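Local structure of IPT/TIG domain-containing protein BACOVA_02650 (Bacteroides ovatus, 5E7G) at residues V372-M377 with A384-V389; H295-C300 with N329-Q334; G27-V32 with I63-N68. The protein binds xyloglucan at the surface of the cell, probably before the polysaccharide is transported into the periplasm for degradation. All coordinates share one frame; numbering follows the deposited sequence.

Interaction 1 (V372-M377 with A384-V389). With XYS (alpha-D-xylopyranose), chain B.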
# COMPACT_ATOMS: atom_id res chain seq x y z
N VAL A 372 -15.88 26.72 20.49
CA VAL A 372 -15.17 25.48 20.73
C VAL A 372 -16.02 24.58 21.62
O VAL A 372 -16.98 25.03 22.24
CB VAL A 372 -13.80 25.71 21.40
CG1 VAL A 372 -12.86 26.46 20.45
CG2 VAL A 372 -13.97 26.46 22.72
N PHE A 373 -15.64 23.30 21.69
CA PHE A 373 -16.36 22.32 22.49
C PHE A 373 -15.49 21.76 23.60
O PHE A 373 -14.28 21.59 23.43
CB PHE A 373 -16.87 21.18 21.63
CG PHE A 373 -17.94 21.58 20.67
CD1 PHE A 373 -19.27 21.59 21.06
CD2 PHE A 373 -17.63 21.95 19.38
CE1 PHE A 373 -20.26 21.96 20.18
CE2 PHE A 373 -18.62 22.32 18.49
CZ PHE A 373 -19.94 22.33 18.90
N GLN A 374 -16.12 21.47 24.73
CA GLN A 374 -15.50 20.72 25.81
C GLN A 374 -16.20 19.38 25.99
O GLN A 374 -17.43 19.32 26.03
CB GLN A 374 -15.55 21.50 27.12
CG GLN A 374 -15.02 20.74 28.34
CD GLN A 374 -15.21 21.50 29.64
OE1 GLN A 374 -16.12 22.31 29.78
NE2 GLN A 374 -14.35 21.22 30.61
N ILE A 375 -15.42 18.31 26.10
CA ILE A 375 -15.96 16.98 26.39
C ILE A 375 -15.39 16.50 27.72
O ILE A 375 -14.17 16.38 27.87
CB ILE A 375 -15.63 15.97 25.28
CG1 ILE A 375 -16.37 16.35 23.98
CG2 ILE A 375 -15.99 14.54 25.73
CD1 ILE A 375 -15.95 15.53 22.78
N ALA A 376 -16.28 16.20 28.66
CA ALA A 376 -15.89 15.82 30.02
C ALA A 376 -16.59 14.53 30.46
O ALA A 376 -17.74 14.28 30.08
CB ALA A 376 -16.21 16.94 30.99
N MET A 377 -15.88 13.72 31.25
CA MET A 377 -16.43 12.49 31.81
C MET A 377 -16.23 12.39 33.32
O MET A 377 -15.21 12.82 33.85
CB MET A 377 -15.79 11.28 31.14
CG MET A 377 -16.22 11.06 29.70
SD MET A 377 -15.32 9.71 28.92
CE MET A 377 -16.08 9.75 27.28
N ALA A 384 -10.72 16.98 31.45
CA ALA A 384 -11.59 17.14 30.28
C ALA A 384 -10.86 17.63 29.03
O ALA A 384 -9.84 18.32 29.12
CB ALA A 384 -12.73 18.10 30.60
N LEU A 385 -11.39 17.25 27.88
CA LEU A 385 -10.94 17.77 26.59
C LEU A 385 -11.51 19.17 26.39
O LEU A 385 -12.72 19.36 26.49
CB LEU A 385 -11.37 16.85 25.45
CG LEU A 385 -11.02 17.31 24.03
CD1 LEU A 385 -9.50 17.31 23.83
CD2 LEU A 385 -11.70 16.43 23.01
N ASN A 386 -10.64 20.14 26.11
CA ASN A 386 -11.05 21.54 25.95
C ASN A 386 -10.62 22.16 24.63
O ASN A 386 -9.66 21.71 24.00
CB ASN A 386 -10.51 22.38 27.11
CG ASN A 386 -11.33 22.24 28.37
OD1 ASN A 386 -12.49 22.67 28.42
ND2 ASN A 386 -10.74 21.64 29.40
N GLY A 387 -11.35 23.19 24.23
CA GLY A 387 -11.05 23.93 23.03
C GLY A 387 -11.09 23.08 21.77
O GLY A 387 -10.38 23.37 20.80
N TYR A 388 -11.92 22.05 21.76
CA TYR A 388 -11.94 21.11 20.65
C TYR A 388 -12.80 21.60 19.49
O TYR A 388 -13.97 21.94 19.67
CB TYR A 388 -12.46 19.73 21.09
CG TYR A 388 -12.48 18.73 19.96
CD1 TYR A 388 -11.30 18.21 19.46
CD2 TYR A 388 -13.67 18.33 19.38
CE1 TYR A 388 -11.30 17.31 18.42
CE2 TYR A 388 -13.69 17.42 18.35
CZ TYR A 388 -12.50 16.91 17.87
OH TYR A 388 -12.50 16.01 16.83
N VAL A 389 -12.20 21.62 18.30
CA VAL A 389 -12.93 21.88 17.07
C VAL A 389 -13.09 20.57 16.29
O VAL A 389 -12.10 19.92 15.97
CB VAL A 389 -12.23 22.92 16.17
CG1 VAL A 389 -13.09 23.23 14.96
CG2 VAL A 389 -11.93 24.19 16.96
C1 XYS B . -19.06 23.11 35.37
C2 XYS B . -17.59 22.98 35.69
C3 XYS B . -16.77 23.51 34.57
C4 XYS B . -17.21 23.04 33.21
C5 XYS B . -18.72 22.89 32.99
O2 XYS B . -17.30 23.70 36.90
O3 XYS B . -15.38 23.13 34.75
O4 XYS B . -16.71 23.98 32.24
O5 XYS B . -19.43 22.35 34.16

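Interaction 2 (H295-C300 with N329-Q334). With BGC (beta-D-glucopyranose), chain C; BGC (beta-D-glucopyranose), chain D; BGC (beta-D-glucopyranose), chain E.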
# COMPACT_ATOMS: atom_id res chain seq x y z
N HIS A 295 -29.81 11.81 28.06
CA HIS A 295 -29.66 13.22 28.38
C HIS A 295 -30.38 13.52 29.70
O HIS A 295 -31.45 12.98 29.96
CB HIS A 295 -30.22 14.08 27.25
CG HIS A 295 -30.35 15.53 27.58
ND1 HIS A 295 -29.34 16.45 27.36
CD2 HIS A 295 -31.39 16.24 28.09
CE1 HIS A 295 -29.75 17.65 27.73
NE2 HIS A 295 -30.99 17.55 28.18
N VAL A 296 -29.78 14.36 30.53
CA VAL A 296 -30.39 14.75 31.80
C VAL A 296 -30.86 16.20 31.76
O VAL A 296 -32.04 16.49 31.99
CB VAL A 296 -29.41 14.58 32.99
CG1 VAL A 296 -30.08 15.02 34.28
CG2 VAL A 296 -28.94 13.13 33.10
N TRP A 297 -29.94 17.12 31.47
CA TRP A 297 -30.25 18.54 31.45
C TRP A 297 -29.30 19.30 30.54
O TRP A 297 -28.28 18.75 30.11
CB TRP A 297 -30.19 19.12 32.87
CG TRP A 297 -28.81 19.05 33.50
CD1 TRP A 297 -28.30 18.03 34.26
CD2 TRP A 297 -27.77 20.04 33.42
NE1 TRP A 297 -27.02 18.33 34.66
CE2 TRP A 297 -26.67 19.56 34.15
CE3 TRP A 297 -27.67 21.29 32.79
CZ2 TRP A 297 -25.49 20.27 34.27
CZ3 TRP A 297 -26.49 22.00 32.92
CH2 TRP A 297 -25.42 21.49 33.65
N GLY A 298 -29.63 20.55 30.26
CA GLY A 298 -28.77 21.43 29.48
C GLY A 298 -29.53 22.16 28.39
O GLY A 298 -30.56 21.69 27.91
N ASP A 299 -29.00 23.32 28.00
CA ASP A 299 -29.57 24.12 26.93
C ASP A 299 -29.05 23.61 25.58
O ASP A 299 -27.94 23.95 25.16
CB ASP A 299 -29.23 25.60 27.11
CG ASP A 299 -29.89 26.49 26.07
OD1 ASP A 299 -30.91 26.07 25.47
OD2 ASP A 299 -29.39 27.62 25.84
N CYS A 300 -29.86 22.78 24.92
CA CYS A 300 -29.51 22.21 23.62
C CYS A 300 -30.79 21.79 22.91
O CYS A 300 -31.89 22.17 23.32
CB CYS A 300 -28.56 21.03 23.78
SG CYS A 300 -29.23 19.65 24.73
N ASN A 329 -18.31 34.25 25.39
CA ASN A 329 -19.36 33.55 26.13
C ASN A 329 -18.83 32.21 26.64
O ASN A 329 -18.60 31.28 25.86
CB ASN A 329 -20.60 33.34 25.26
CG ASN A 329 -21.79 32.80 26.04
OD1 ASN A 329 -21.64 32.14 27.06
ND2 ASN A 329 -22.99 33.08 25.54
N TYR A 330 -18.62 32.11 27.96
CA TYR A 330 -17.98 30.94 28.56
C TYR A 330 -18.99 29.99 29.19
O TYR A 330 -18.62 29.04 29.88
CB TYR A 330 -16.94 31.39 29.59
CG TYR A 330 -15.82 32.19 28.97
CD1 TYR A 330 -14.74 31.56 28.37
CD2 TYR A 330 -15.86 33.58 28.95
CE1 TYR A 330 -13.72 32.29 27.78
CE2 TYR A 330 -14.84 34.32 28.37
CZ TYR A 330 -13.77 33.66 27.79
OH TYR A 330 -12.75 34.38 27.20
N TRP A 331 -20.28 30.24 28.94
CA TRP A 331 -21.33 29.29 29.28
C TRP A 331 -22.57 29.50 28.40
O TRP A 331 -23.47 30.26 28.75
CB TRP A 331 -21.71 29.41 30.75
CG TRP A 331 -22.77 28.43 31.15
CD1 TRP A 331 -24.10 28.68 31.31
CD2 TRP A 331 -22.59 27.04 31.44
NE1 TRP A 331 -24.76 27.53 31.68
CE2 TRP A 331 -23.85 26.51 31.76
CE3 TRP A 331 -21.48 26.19 31.45
CZ2 TRP A 331 -24.03 25.17 32.10
CZ3 TRP A 331 -21.66 24.86 31.78
CH2 TRP A 331 -22.93 24.36 32.10
N TRP A 332 -22.60 28.80 27.28
CA TRP A 332 -23.64 28.99 26.27
C TRP A 332 -24.58 27.79 26.25
O TRP A 332 -25.52 27.73 27.05
CB TRP A 332 -23.00 29.24 24.90
CG TRP A 332 -23.99 29.44 23.79
CD1 TRP A 332 -25.04 30.30 23.78
CD2 TRP A 332 -24.00 28.77 22.53
NE1 TRP A 332 -25.72 30.21 22.59
CE2 TRP A 332 -25.10 29.27 21.80
CE3 TRP A 332 -23.20 27.79 21.94
CZ2 TRP A 332 -25.41 28.83 20.52
CZ3 TRP A 332 -23.51 27.35 20.66
CH2 TRP A 332 -24.61 27.87 19.97
N LYS A 333 -24.32 26.84 25.36
CA LYS A 333 -25.18 25.67 25.20
C LYS A 333 -24.41 24.39 25.47
O LYS A 333 -23.21 24.30 25.21
CB LYS A 333 -25.79 25.65 23.79
CG LYS A 333 -26.87 26.71 23.59
CD LYS A 333 -27.55 26.59 22.24
CE LYS A 333 -28.75 27.52 22.16
NZ LYS A 333 -29.41 27.50 20.83
N GLN A 334 -25.11 23.39 26.01
CA GLN A 334 -24.45 22.17 26.43
C GLN A 334 -25.44 21.05 26.69
O GLN A 334 -26.64 21.28 26.80
CB GLN A 334 -23.62 22.44 27.71
CG GLN A 334 -24.45 22.80 28.95
CD GLN A 334 -25.12 24.16 28.86
OE1 GLN A 334 -26.33 24.29 29.06
NE2 GLN A 334 -24.33 25.19 28.55
C2 BGC C . -31.15 21.47 36.42
C3 BGC C . -29.70 21.81 36.31
C4 BGC C . -28.90 21.21 37.38
C5 BGC C . -29.13 19.74 37.49
C6 BGC C . -28.53 19.23 38.77
C1 BGC C . -31.39 19.95 36.44
O2 BGC C . -31.85 22.02 35.30
O3 BGC C . -29.56 23.27 36.36
O4 BGC C . -27.46 21.40 37.10
O5 BGC C . -30.53 19.32 37.54
O6 BGC C . -27.12 19.21 38.69
C2 BGC D . -23.06 28.00 35.79
C3 BGC D . -21.77 28.25 35.06
C4 BGC D . -20.70 27.35 35.46
C5 BGC D . -21.14 25.93 35.53
C6 BGC D . -20.09 25.10 36.19
C1 BGC D . -23.52 26.53 35.72
O2 BGC D . -24.09 28.81 35.23
O3 BGC D . -21.30 29.63 35.29
O4 BGC D . -19.65 27.41 34.43
O5 BGC D . -22.39 25.68 36.27
O6 BGC D . -19.36 24.50 35.15
C2 BGC E . -25.41 22.74 37.27
C3 BGC E . -24.74 24.06 37.14
C4 BGC E . -25.33 24.97 36.17
C5 BGC E . -26.81 25.03 36.34
C6 BGC E . -27.42 25.93 35.29
C1 BGC E . -26.95 22.73 37.28
O2 BGC E . -24.97 22.18 38.50
O3 BGC E . -23.34 23.84 36.72
O4 BGC E . -24.78 26.32 36.38
O5 BGC E . -27.47 23.72 36.24
O6 BGC E . -27.47 27.21 35.86

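Interaction 3 (G27-V32 with I63-N68). With SO4 (sulfate ion), chain F.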
# COMPACT_ATOMS: atom_id res chain seq x y z
N GLY A 27 37.23 -6.80 -16.23
CA GLY A 27 38.12 -6.38 -15.16
C GLY A 27 39.05 -7.47 -14.68
O GLY A 27 40.06 -7.17 -14.06
N THR A 28 38.73 -8.73 -14.98
CA THR A 28 39.56 -9.84 -14.50
C THR A 28 40.75 -10.09 -15.42
O THR A 28 40.71 -9.80 -16.61
CB THR A 28 38.75 -11.14 -14.38
OG1 THR A 28 38.46 -11.66 -15.68
CG2 THR A 28 37.45 -10.92 -13.61
N MET A 29 41.82 -10.63 -14.83
CA MET A 29 43.04 -10.95 -15.55
C MET A 29 42.90 -12.27 -16.29
O MET A 29 42.30 -13.20 -15.78
CB MET A 29 44.22 -11.01 -14.58
CG MET A 29 45.52 -11.61 -15.14
SD MET A 29 46.85 -11.67 -13.91
CE MET A 29 47.00 -9.93 -13.50
N ILE A 30 43.47 -12.34 -17.49
CA ILE A 30 43.50 -13.59 -18.24
C ILE A 30 44.90 -13.89 -18.75
O ILE A 30 45.74 -12.99 -18.84
CB ILE A 30 42.51 -13.58 -19.44
CG1 ILE A 30 42.84 -12.44 -20.41
CG2 ILE A 30 41.07 -13.48 -18.94
CD1 ILE A 30 42.05 -12.48 -21.72
N VAL A 31 45.14 -15.15 -19.07
CA VAL A 31 46.38 -15.59 -19.68
C VAL A 31 46.07 -16.26 -21.00
O VAL A 31 45.38 -17.28 -21.02
CB VAL A 31 47.16 -16.58 -18.79
CG1 VAL A 31 48.39 -17.12 -19.53
CG2 VAL A 31 47.57 -15.92 -17.50
N VAL A 32 46.57 -15.69 -22.09
CA VAL A 32 46.41 -16.29 -23.41
C VAL A 32 47.60 -17.20 -23.67
O VAL A 32 48.74 -16.74 -23.71
CB VAL A 32 46.30 -15.23 -24.52
CG1 VAL A 32 45.99 -15.90 -25.86
CG2 VAL A 32 45.22 -14.20 -24.17
N ILE A 63 49.68 -12.04 -21.01
CA ILE A 63 48.90 -11.70 -19.83
C ILE A 63 48.36 -10.28 -19.95
O ILE A 63 49.12 -9.32 -20.12
CB ILE A 63 49.70 -11.81 -18.52
CG1 ILE A 63 50.44 -13.15 -18.44
CG2 ILE A 63 48.77 -11.63 -17.32
CD1 ILE A 63 51.39 -13.26 -17.25
N LEU A 64 47.05 -10.15 -19.85
CA LEU A 64 46.39 -8.85 -19.89
C LEU A 64 45.15 -8.92 -19.02
O LEU A 64 44.81 -9.99 -18.50
CB LEU A 64 46.02 -8.45 -21.33
CG LEU A 64 44.94 -9.29 -22.03
CD1 LEU A 64 44.36 -8.51 -23.21
CD2 LEU A 64 45.49 -10.63 -22.51
N THR A 65 44.48 -7.79 -18.87
CA THR A 65 43.22 -7.73 -18.12
C THR A 65 42.10 -7.21 -19.02
O THR A 65 42.25 -6.20 -19.71
CB THR A 65 43.35 -6.85 -16.86
OG1 THR A 65 43.50 -5.48 -17.23
CG2 THR A 65 44.54 -7.28 -16.01
N VAL A 66 40.99 -7.93 -19.03
CA VAL A 66 39.82 -7.53 -19.79
C VAL A 66 39.32 -6.19 -19.24
O VAL A 66 38.97 -6.10 -18.07
CB VAL A 66 38.69 -8.57 -19.69
CG1 VAL A 66 37.49 -8.14 -20.55
CG2 VAL A 66 39.20 -9.95 -20.12
N PRO A 67 39.30 -5.13 -20.08
CA PRO A 67 38.87 -3.82 -19.60
C PRO A 67 37.47 -3.82 -18.98
O PRO A 67 36.58 -4.51 -19.47
CB PRO A 67 38.89 -2.95 -20.87
CG PRO A 67 39.88 -3.61 -21.75
CD PRO A 67 39.74 -5.08 -21.49
N ASN A 68 37.30 -3.04 -17.91
CA ASN A 68 36.01 -2.93 -17.24
C ASN A 68 34.96 -2.29 -18.13
O ASN A 68 33.82 -2.75 -18.17
CB ASN A 68 36.15 -2.10 -15.96
CG ASN A 68 36.70 -2.92 -14.81
OD1 ASN A 68 35.97 -3.69 -14.19
ND2 ASN A 68 37.99 -2.76 -14.54
S SO4 F . 39.43 -0.18 -17.62
O1 SO4 F . 38.27 -0.35 -18.49
O2 SO4 F . 40.63 -0.11 -18.45
O3 SO4 F . 39.28 1.07 -16.88
O4 SO4 F . 39.60 -1.30 -16.69

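Interaction 1 (V372-M377 with A384-V389)
Gln374 and Asn386 lie side by side across a beta hairpin and point the same way. The hairpin pairs strand 372-377 with the edge strand 385-388 in the xyloglucan-binding domain. Four backbone hydrogen bonds join the strands, two between Phe373 and Tyr388 and two between Ile375 and Leu385. The register slips by one residue between these pairs, which makes a beta bulge. Gly387, with positive phi (60°), lies within it at a corner of the chain, and its CA packs on Val372 CB.

Gln374 reaches from this frame to the sugar. Gln374 CB lies 3.5 Å from Asn386 OD1. Gln374 CG, set anti to the backbone N (chi1 175°), lies 3.2 Å from Asn386 OD1. The extended chain carries the amide past Asn386 to the sugar, with CD against the same OD1. Gln374 NE2 lies 3.5 Å from Ala384 CB. NE2 comes close to Asn386 OD1 too, but the angle is too poor for a hydrogen bond, and the two amide planes are 42° apart. Gln374 OE1 accepts a hydrogen bond from XYS O4 at 3.0 Å. On the neighbouring strand 429-436, Tyr433 of the glycan pocket touches Gln374.

Replacing Gln374 by an alanine removes the amide, which is likely to leave the xylose O4 without this acceptor and Asn386 without its neighbour. Phe373, Ile375, Leu385 and Tyr388 share the other face, where Ile375 reaches Leu358 and Phe360. The hairpin thus puts apolar side chains on one face and a polar amide at the xylose, consistent with recognition of the xylosyl branches of xyloglucan.

Interaction 2 (H295-C300 with N329-Q334)
Two tryptophans, Trp297 and Trp331, meet edge to edge along a row of three glucose residues. Their side chains cross at about a right angle, and Trp297 CZ3 lies 4.1 Å from Trp331 CZ2. The glucose of chain C lies over one face of Trp297, with its O4 3.6 Å from Trp297 CE2. The glucose of chain E lies over the same ring near its rim, with its C2 3.8 Å from Trp297 CH2. The glucose of chain D covers one face of Trp331, while Gln334 NE2 lies over the opposite face. Trp297, on strand 294-297, also stacks with Tyr336 of the adjacent strand 329-338.

Gln334 ties this platform to the backbone. Its chain bends at CG (chi2 -69°), which brings Gln334 OE1 within 3.0 Å of Asp299 N in a nearly straight bond of 168°. NE2 makes a weak bond to Trp332 O. In return, Gln334 N bonds to Asp299 O, from above the carbonyl plane. A CB on Gly298 would clash with Gln334 O. Lys333 CG lies 3.5 Å from Asp299 OD2, while Lys333 NZ bonds to Thr322 O.

Aromatic faces set against pyranose rings are characteristic of carbohydrate-binding sites, and here they probably supply much of the grip on the glucan backbone.

Interaction 3 (G27-V32 with I63-N68)
This is an antiparallel strand pairing in the first IPT/TIG domain, between the central strand 29-35 and the edge strand 61-65 of a three-stranded sheet. Ile30 and Leu64 form the hydrogen-bonded pair. Ile30 N lies 2.9 Å from Leu64 O at an almost straight 174°, and the return bond from Leu64 N to Ile30 O is longer at 3.3 Å. Met29-Thr65 and Val31-Ile63 are the non-hydrogen-bonded pairs on either side. Past the strand ends, Val66 N bonds to Thr28 O, and Gly27 N to Val66 O.

Ile30 and Leu64 lie side by side on the buried face. Ile30 CG1 sits between the backbone N and the carbonyl carbon (chi1 59°), which places it 3.8 Å from Leu64 CD2. The same CD2 touches Val32 CG2, and Ile30 CD1 meets Val66 CG2 at 4.1 Å. IPT/TIG domains have an immunoglobulin-like beta-sandwich fold, and this face packs against the other sheet, on Ile83 and Val50.

The other face is more exposed. There the bent end of Met29 brings Met29 SD 3.9 Å from Ile63 CG2. At the loop end, a CB on Gly27 would clash with Asn68 OD1. Asn68 N and ND2 each bond at 3.1 Å to O4 of a sulfate, probably from the crystallisation liquor, which Glu69 N also holds.

Interactions 1 and 2 both belong to the xyloglucan-binding domain and reach the same five-stranded sheet. Strands 294-297 and 385-388 are its outermost strands, and strand 429-436 stands between 329-338 and 372-377. The centres of interactions 1 and 2 are about 13 Å apart, and their nearest atoms about 6 Å apart, so they do not touch. Both serve the glycan pocket: interaction 2 supplies Trp297, Tyr330 and Trp331, and interaction 1 adds Gln374. Tyr433 touches Gln374 and Gln334 and so bridges them. Interaction 3 lies in the first IPT/TIG domain, on the opposite side of the chain's centre. Centre to centre, it is about 77 Å from interaction 1 and about 89 Å from interaction 2, far from the bound glycan.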